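Local coordinates for alpha-catenin-like protein hmp-1 (Caenorhabditis elegans, PDB 5XA5) that binds beta-catenin, cadherin and actin filaments at cell junctions and is required for cell migration and cell shape changes during embryonic body enclosure and elongation, at residues K152-M163 with L175-L186; I86-G94 with F137-D145. All coordinates share one frame; numbering follows the deposited sequence. Where two conformers were deposited one is given.

Contact 1 (K152-M163 with L175-L186)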
# COMPACT_ATOMS: atom_id res chain seq x y z
N LYS A 152 11.77 6.80 0.94
CA LYS A 152 13.07 6.14 0.79
C LYS A 152 13.85 6.71 -0.40
O LYS A 152 15.07 6.92 -0.30
CB LYS A 152 12.90 4.63 0.62
CG LYS A 152 14.20 3.88 0.63
CD LYS A 152 14.85 3.98 2.00
CE LYS A 152 16.08 3.11 2.12
NZ LYS A 152 16.37 2.78 3.55
N VAL A 153 13.15 6.97 -1.50
CA VAL A 153 13.76 7.68 -2.64
C VAL A 153 14.32 9.03 -2.21
O VAL A 153 15.42 9.41 -2.61
CB VAL A 153 12.74 7.89 -3.78
CG1 VAL A 153 13.34 8.70 -4.96
CG2 VAL A 153 12.21 6.56 -4.26
N ASP A 154 13.57 9.76 -1.39
CA ASP A 154 14.01 11.07 -0.92
C ASP A 154 15.27 10.97 -0.06
O ASP A 154 16.12 11.85 -0.07
CB ASP A 154 12.91 11.74 -0.09
CG ASP A 154 11.70 12.13 -0.91
OD1 ASP A 154 11.82 12.30 -2.14
OD2 ASP A 154 10.61 12.27 -0.31
N GLU A 155 15.34 9.89 0.72
CA GLU A 155 16.50 9.68 1.58
C GLU A 155 17.74 9.44 0.71
O GLU A 155 18.80 10.00 0.98
CB GLU A 155 16.25 8.47 2.51
CG GLU A 155 17.37 8.21 3.50
CD GLU A 155 17.13 6.93 4.29
OE1 GLU A 155 16.87 5.89 3.67
OE2 GLU A 155 17.20 6.98 5.54
N VAL A 156 17.59 8.61 -0.32
CA VAL A 156 18.69 8.37 -1.27
C VAL A 156 19.07 9.68 -1.95
O VAL A 156 20.25 10.02 -2.09
CB VAL A 156 18.30 7.33 -2.33
CG1 VAL A 156 19.31 7.27 -3.46
CG2 VAL A 156 18.18 5.97 -1.66
N ARG A 157 18.07 10.46 -2.34
CA ARG A 157 18.34 11.74 -3.00
C ARG A 157 19.17 12.67 -2.12
O ARG A 157 20.10 13.32 -2.60
CB ARG A 157 17.02 12.41 -3.39
CG ARG A 157 17.14 13.74 -4.09
CD ARG A 157 15.74 14.34 -4.28
NE ARG A 157 15.02 13.68 -5.38
CZ ARG A 157 13.89 12.99 -5.25
NH1 ARG A 157 13.31 12.82 -4.07
NH2 ARG A 157 13.35 12.45 -6.33
N GLU A 158 18.85 12.73 -0.83
CA GLU A 158 19.57 13.63 0.08
C GLU A 158 20.99 13.15 0.36
O GLU A 158 21.94 13.94 0.43
CB GLU A 158 18.79 13.79 1.39
CG GLU A 158 19.53 14.55 2.47
CD GLU A 158 19.93 15.99 2.05
OE1 GLU A 158 19.27 16.55 1.15
OE2 GLU A 158 20.87 16.57 2.65
N THR A 159 21.15 11.84 0.53
CA THR A 159 22.50 11.32 0.71
C THR A 159 23.36 11.60 -0.51
O THR A 159 24.51 12.02 -0.37
CB THR A 159 22.45 9.81 1.03
OG1 THR A 159 21.66 9.61 2.21
CG2 THR A 159 23.86 9.28 1.28
N ALA A 160 22.80 11.40 -1.71
CA ALA A 160 23.52 11.73 -2.94
C ALA A 160 23.84 13.21 -3.02
O ALA A 160 24.92 13.60 -3.49
CB ALA A 160 22.73 11.31 -4.16
N HIS A 161 22.89 14.05 -2.60
CA HIS A 161 23.12 15.48 -2.56
C HIS A 161 24.35 15.80 -1.71
O HIS A 161 25.23 16.58 -2.12
CB HIS A 161 21.89 16.20 -1.99
CG HIS A 161 21.99 17.71 -2.01
ND1 HIS A 161 21.32 18.47 -2.93
CD2 HIS A 161 22.69 18.56 -1.22
CE1 HIS A 161 21.60 19.76 -2.71
NE2 HIS A 161 22.43 19.83 -1.70
N GLN A 162 24.39 15.21 -0.52
CA GLN A 162 25.49 15.46 0.40
C GLN A 162 26.79 14.95 -0.18
O GLN A 162 27.84 15.58 0.01
CB GLN A 162 25.20 14.82 1.76
CG GLN A 162 24.14 15.58 2.53
CD GLN A 162 23.77 14.89 3.83
OE1 GLN A 162 24.63 14.32 4.50
NE2 GLN A 162 22.50 14.98 4.21
N MET A 163 26.73 13.82 -0.90
CA MET A 163 27.94 13.26 -1.48
C MET A 163 28.53 14.21 -2.53
O MET A 163 29.75 14.45 -2.55
CB MET A 163 27.66 11.88 -2.09
CG MET A 163 28.94 11.15 -2.47
SD MET A 163 28.67 9.45 -3.01
CE MET A 163 27.94 9.72 -4.63
N LEU A 175 29.85 8.90 2.93
CA LEU A 175 28.52 9.08 2.38
C LEU A 175 28.20 7.98 1.37
O LEU A 175 27.07 7.52 1.32
CB LEU A 175 28.38 10.46 1.73
CG LEU A 175 28.32 11.58 2.78
CD1 LEU A 175 28.57 12.92 2.10
CD2 LEU A 175 26.96 11.59 3.47
N TYR A 176 29.17 7.53 0.58
CA TYR A 176 28.85 6.47 -0.36
C TYR A 176 28.61 5.17 0.41
O TYR A 176 27.76 4.38 0.01
CB TYR A 176 29.93 6.28 -1.44
CG TYR A 176 29.45 5.33 -2.53
CD1 TYR A 176 28.27 5.58 -3.22
CD2 TYR A 176 30.18 4.18 -2.87
CE1 TYR A 176 27.80 4.72 -4.20
CE2 TYR A 176 29.72 3.31 -3.88
CZ TYR A 176 28.53 3.60 -4.53
OH TYR A 176 28.05 2.75 -5.51
N ASN A 177 29.31 4.95 1.52
CA ASN A 177 28.98 3.78 2.34
C ASN A 177 27.50 3.77 2.76
O ASN A 177 26.85 2.73 2.76
CB ASN A 177 29.88 3.71 3.57
CG ASN A 177 31.17 2.96 3.30
OD1 ASN A 177 31.28 2.22 2.32
ND2 ASN A 177 32.17 3.17 4.16
N LEU A 178 26.98 4.93 3.11
CA LEU A 178 25.57 5.05 3.49
C LEU A 178 24.69 4.83 2.26
O LEU A 178 23.72 4.10 2.31
CB LEU A 178 25.27 6.43 4.11
CG LEU A 178 25.81 6.70 5.52
CD1 LEU A 178 25.66 8.19 5.90
CD2 LEU A 178 25.13 5.82 6.55
N LEU A 179 25.06 5.46 1.15
CA LEU A 179 24.28 5.36 -0.06
C LEU A 179 24.15 3.91 -0.55
O LEU A 179 23.10 3.51 -1.04
CB LEU A 179 24.91 6.23 -1.15
CG LEU A 179 24.01 6.59 -2.32
CD1 LEU A 179 22.86 7.47 -1.87
CD2 LEU A 179 24.80 7.29 -3.44
N ILE A 180 25.22 3.13 -0.41
CA ILE A 180 25.21 1.74 -0.86
C ILE A 180 24.06 1.02 -0.19
O ILE A 180 23.27 0.36 -0.87
CB ILE A 180 26.53 1.01 -0.56
CG1 ILE A 180 27.61 1.51 -1.52
CG2 ILE A 180 26.38 -0.52 -0.70
CD1 ILE A 180 29.01 1.16 -1.09
N SER A 181 23.97 1.18 1.12
CA SER A 181 22.94 0.46 1.88
C SER A 181 21.56 1.00 1.57
O SER A 181 20.62 0.21 1.43
CB SER A 181 23.24 0.53 3.38
OG SER A 181 24.37 -0.27 3.66
N GLN A 182 21.43 2.31 1.45
CA GLN A 182 20.11 2.88 1.19
C GLN A 182 19.58 2.44 -0.17
O GLN A 182 18.39 2.16 -0.33
CB GLN A 182 20.17 4.41 1.29
CG GLN A 182 20.39 4.86 2.71
CD GLN A 182 20.65 6.34 2.82
OE1 GLN A 182 20.79 7.02 1.81
NE2 GLN A 182 20.67 6.85 4.04
N ILE A 183 20.47 2.38 -1.15
CA ILE A 183 20.06 1.98 -2.50
C ILE A 183 19.74 0.49 -2.53
O ILE A 183 18.80 0.08 -3.22
CB ILE A 183 21.14 2.32 -3.52
CG1 ILE A 183 21.17 3.84 -3.72
CG2 ILE A 183 20.88 1.63 -4.85
CD1 ILE A 183 22.21 4.33 -4.69
N GLU A 184 20.49 -0.33 -1.79
CA GLU A 184 20.16 -1.74 -1.70
C GLU A 184 18.77 -1.98 -1.09
O GLU A 184 18.01 -2.81 -1.60
CB GLU A 184 21.21 -2.50 -0.89
CG GLU A 184 22.52 -2.73 -1.62
CD GLU A 184 22.44 -3.81 -2.69
OE1 GLU A 184 21.46 -4.59 -2.71
OE2 GLU A 184 23.39 -3.90 -3.50
N GLU A 185 18.45 -1.24 -0.02
CA GLU A 185 17.14 -1.28 0.62
C GLU A 185 16.04 -0.86 -0.35
O GLU A 185 15.00 -1.51 -0.47
CB GLU A 185 17.12 -0.37 1.85
CG GLU A 185 17.31 -1.05 3.20
CD GLU A 185 17.95 -0.13 4.23
OE1 GLU A 185 18.19 1.06 3.92
OE2 GLU A 185 18.22 -0.59 5.36
N LEU A 186 16.27 0.25 -1.04
CA LEU A 186 15.29 0.77 -1.99
C LEU A 186 15.09 -0.21 -3.12
O LEU A 186 13.97 -0.42 -3.57
CB LEU A 186 15.74 2.13 -2.53
CG LEU A 186 14.84 2.85 -3.53
CD1 LEU A 186 13.48 3.21 -2.93
CD2 LEU A 186 15.53 4.09 -4.10
O HOH W 1 19.95 9.03 6.03

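Contact 2 (I86-G94 with F137-D145)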
# COMPACT_ATOMS: atom_id res chain seq x y z
N ILE A 86 -1.78 9.77 7.98
CA ILE A 86 -2.28 8.97 9.09
C ILE A 86 -3.72 9.35 9.43
O ILE A 86 -4.52 8.49 9.80
CB ILE A 86 -1.39 9.13 10.34
CG1 ILE A 86 0.05 8.74 10.02
CG2 ILE A 86 -1.93 8.31 11.50
CD1 ILE A 86 0.28 7.25 9.85
N ASP A 87 -4.06 10.63 9.30
CA ASP A 87 -5.42 11.09 9.54
C ASP A 87 -6.43 10.49 8.56
O ASP A 87 -7.53 10.12 8.94
CB ASP A 87 -5.50 12.62 9.47
CG ASP A 87 -4.76 13.29 10.60
OD1 ASP A 87 -4.08 12.58 11.37
OD2 ASP A 87 -4.86 14.53 10.72
N LEU A 88 -6.04 10.39 7.29
CA LEU A 88 -6.91 9.78 6.29
C LEU A 88 -7.13 8.31 6.62
O LEU A 88 -8.25 7.80 6.48
CB LEU A 88 -6.32 9.92 4.89
CG LEU A 88 -6.52 11.29 4.23
CD1 LEU A 88 -5.53 11.47 3.09
CD2 LEU A 88 -7.94 11.43 3.74
N LEU A 89 -6.07 7.64 7.05
CA LEU A 89 -6.13 6.22 7.39
C LEU A 89 -7.09 5.97 8.54
O LEU A 89 -7.87 5.03 8.50
CB LEU A 89 -4.75 5.68 7.74
CG LEU A 89 -3.85 5.36 6.54
CD1 LEU A 89 -2.40 5.24 6.95
CD2 LEU A 89 -4.33 4.08 5.90
N HIS A 90 -7.01 6.82 9.56
CA HIS A 90 -7.90 6.68 10.70
C HIS A 90 -9.35 6.96 10.29
O HIS A 90 -10.27 6.26 10.72
CB HIS A 90 -7.46 7.61 11.84
CG HIS A 90 -6.35 7.04 12.66
ND1 HIS A 90 -5.30 7.80 13.14
CD2 HIS A 90 -6.12 5.77 13.09
CE1 HIS A 90 -4.48 7.03 13.83
NE2 HIS A 90 -4.95 5.80 13.82
N GLU A 91 -9.53 7.95 9.42
CA GLU A 91 -10.85 8.28 8.89
C GLU A 91 -11.45 7.11 8.11
O GLU A 91 -12.62 6.78 8.26
CB GLU A 91 -10.76 9.51 7.98
CG GLU A 91 -12.10 10.11 7.60
CD GLU A 91 -11.96 11.33 6.70
OE1 GLU A 91 -10.84 11.56 6.20
OE2 GLU A 91 -12.96 12.04 6.50
N ALA A 92 -10.63 6.50 7.27
CA ALA A 92 -11.09 5.37 6.45
C ALA A 92 -11.38 4.16 7.31
O ALA A 92 -12.32 3.41 7.03
CB ALA A 92 -10.05 5.03 5.39
N LEU A 93 -10.58 3.95 8.34
CA LEU A 93 -10.82 2.85 9.27
C LEU A 93 -12.12 3.10 10.04
O LEU A 93 -12.85 2.16 10.35
CB LEU A 93 -9.65 2.68 10.23
CG LEU A 93 -9.59 1.35 11.00
CD1 LEU A 93 -9.55 0.16 10.03
CD2 LEU A 93 -8.40 1.33 11.94
N GLY A 94 -12.38 4.37 10.34
CA GLY A 94 -13.60 4.75 11.03
C GLY A 94 -14.83 4.43 10.20
O GLY A 94 -15.87 4.08 10.72
N PHE A 137 -10.50 1.44 2.22
CA PHE A 137 -9.41 1.45 3.19
C PHE A 137 -8.15 0.83 2.59
O PHE A 137 -7.05 1.34 2.76
CB PHE A 137 -9.77 0.72 4.49
CG PHE A 137 -8.64 0.68 5.48
CD1 PHE A 137 -8.41 1.76 6.31
CD2 PHE A 137 -7.81 -0.42 5.59
CE1 PHE A 137 -7.37 1.75 7.22
CE2 PHE A 137 -6.76 -0.44 6.51
CZ PHE A 137 -6.54 0.65 7.32
N LEU A 138 -8.31 -0.29 1.88
CA LEU A 138 -7.16 -0.96 1.30
C LEU A 138 -6.53 -0.10 0.22
O LEU A 138 -5.31 -0.12 0.06
CB LEU A 138 -7.55 -2.32 0.71
CG LEU A 138 -8.07 -3.33 1.73
CD1 LEU A 138 -8.45 -4.61 1.02
CD2 LEU A 138 -6.99 -3.61 2.76
N ILE A 139 -7.35 0.64 -0.53
CA ILE A 139 -6.84 1.47 -1.62
C ILE A 139 -6.02 2.62 -1.04
O ILE A 139 -4.93 2.94 -1.52
CB ILE A 139 -7.97 2.04 -2.49
CG1 ILE A 139 -8.52 0.94 -3.41
CG2 ILE A 139 -7.49 3.19 -3.35
CD1 ILE A 139 -9.81 1.32 -4.11
N LEU A 140 -6.55 3.21 0.02
CA LEU A 140 -5.83 4.26 0.73
C LEU A 140 -4.55 3.69 1.36
O LEU A 140 -3.49 4.33 1.32
CB LEU A 140 -6.73 4.89 1.79
CG LEU A 140 -6.03 5.93 2.66
CD1 LEU A 140 -5.54 7.07 1.78
CD2 LEU A 140 -6.99 6.43 3.73
N ALA A 141 -4.64 2.49 1.92
CA ALA A 141 -3.48 1.85 2.53
C ALA A 141 -2.35 1.67 1.52
O ALA A 141 -1.18 1.87 1.86
CB ALA A 141 -3.85 0.50 3.13
N ASP A 142 -2.69 1.29 0.30
CA ASP A 142 -1.67 1.12 -0.73
C ASP A 142 -1.02 2.47 -1.04
O ASP A 142 0.19 2.54 -1.25
CB ASP A 142 -2.25 0.50 -1.99
CG ASP A 142 -1.18 0.16 -3.02
OD1 ASP A 142 -0.36 -0.72 -2.72
OD2 ASP A 142 -1.19 0.76 -4.12
N SER A 143 -1.81 3.54 -1.04
CA SER A 143 -1.25 4.84 -1.40
C SER A 143 -0.25 5.29 -0.34
O SER A 143 0.74 5.98 -0.65
CB SER A 143 -2.35 5.88 -1.58
OG SER A 143 -2.87 6.27 -0.33
N ILE A 144 -0.49 4.89 0.91
CA ILE A 144 0.40 5.25 2.01
C ILE A 144 1.65 4.37 1.96
O ILE A 144 2.77 4.81 2.19
CB ILE A 144 -0.29 5.10 3.38
CG1 ILE A 144 -1.54 5.97 3.45
CG2 ILE A 144 0.66 5.44 4.51
CD1 ILE A 144 -1.32 7.39 2.98
N ASP A 145 1.45 3.10 1.62
CA ASP A 145 2.57 2.21 1.39
C ASP A 145 3.48 2.78 0.29
O ASP A 145 4.70 2.65 0.36
CB ASP A 145 2.07 0.80 1.00
CG ASP A 145 1.42 0.05 2.18
OD1 ASP A 145 1.70 0.41 3.34
OD2 ASP A 145 0.62 -0.89 1.92

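Contact 1 (K152-M163 with L175-L186)
Val156 and Thr159 of helix 117-165 and Leu179 and Gln182 of helix 169-196 are knobs in knobs-into-holes packing between two antiparallel helices of a bundle in the N-terminal region of the protein, a member of the vinculin/alpha-catenin family; the axes of 152-163 and 175-186 run 9.4 Å apart at 160°. Val156 splits its branches: CG1 lies 3.9 Å from Leu179 CD1 and also reaches Ile183, while CG2 rests beside the aliphatic start of Gln182. Leu179, in turn, fills the hole made by Val156, Thr159, Ala160 and Met163, its CD1 3.7 Å from Thr159 CB. At one end Met163 SD lies 5.0 Å from the centroid of the Tyr176 ring, an oblique Met-aromatic contact. Helices 200-229 and 234-258 cover the apolar side, where Leu220 meets Met163 and Leu251 meets Val156.

Toward solvent the contact turns polar. Gln182, extended beyond CG, brings OE1 2.8 Å from Thr159 OG1; its amide stacks on the Glu155 carboxylate, the planes only 6° apart and Gln182 NE2 3.5 Å from Glu155 CD. Lys152 bends at chi2 (66°), lays CG 3.7 Å from Leu186 CD1, and brings NZ to a short 2.5 Å salt bridge with Glu185 OE1, approaching from above the carboxylate plane. A second, weak hydrogen bond, also part of the salt-bridge network, joins the same ammonium to Glu155. A methionine in place of Lys152 would probably leave the neighbouring carboxylates of Glu155 and Glu185 without the cation that lies between them. The lysine thus sits where a long aliphatic stem and a charged end are both useful, and its positive charge is likely to offset the repulsion between the two glutamates at the polar margin of the apolar seam.

Contact 2 (I86-G94 with F137-D145)
The Phe137 ring carries Leu93 CD1 over one face, a CH-pi contact 4.2 Å from the ring centroid, while Leu89 O and the methyl of Ala92 meet its edge. CE1 of Phe137 lies 3.6 Å from Leu89 O, and CD1 lies 3.8 Å from Ala92 CB. With CG trans to the backbone N (chi1 178°), the ring extends across to helix 83-112, where the small Ala92 lets the two backbones draw close. Phe65 of helix 51-74 also packs on Leu93.

This pairing belongs to a bundle of antiparallel helices, 86-94 running at 164° to 137-145. Leu89 is a knob in the hole formed by Phe137, Leu140, Ala141 and Ile144; its forked end suits that task, CD1 lying 3.7 Å from Ile144 CG1 while CD2 lies against Phe137 CE1, the two side chains crossing at about a right angle. Leu140 pushes CD2 between Leu88 and Ala92, to within 3.3 Å of Leu88 O, a tight fit against the backbone. One turn on, Ser143 OG donates to Leu140 O at 2.6 Å, and that oxygen also accepts from Ile144 N. Apolar side chains of another protein's chain pack on Leu89 and on Ala141.

Overall arrangement
Helix 117-165 takes part in both contacts: its 137-145 portion packs against helix 83-112 in contact 2, and its 152-163 portion packs against helix 169-196 in contact 1. The long helix thus runs from one helical bundle into the next, giving the chain its elongated shape. The two contact centres are 28 Å apart, and their nearest atoms remain about 8 Å apart without touching. Contact 2 lies nearer the middle of the chain, about 10 Å from its centre against 21 Å for contact 1. Another protein's chain lies against contact 2, where its backbone hydrogen-bonds to the Asp145 carboxylate, consistent with a partner-binding surface such as that for beta-catenin.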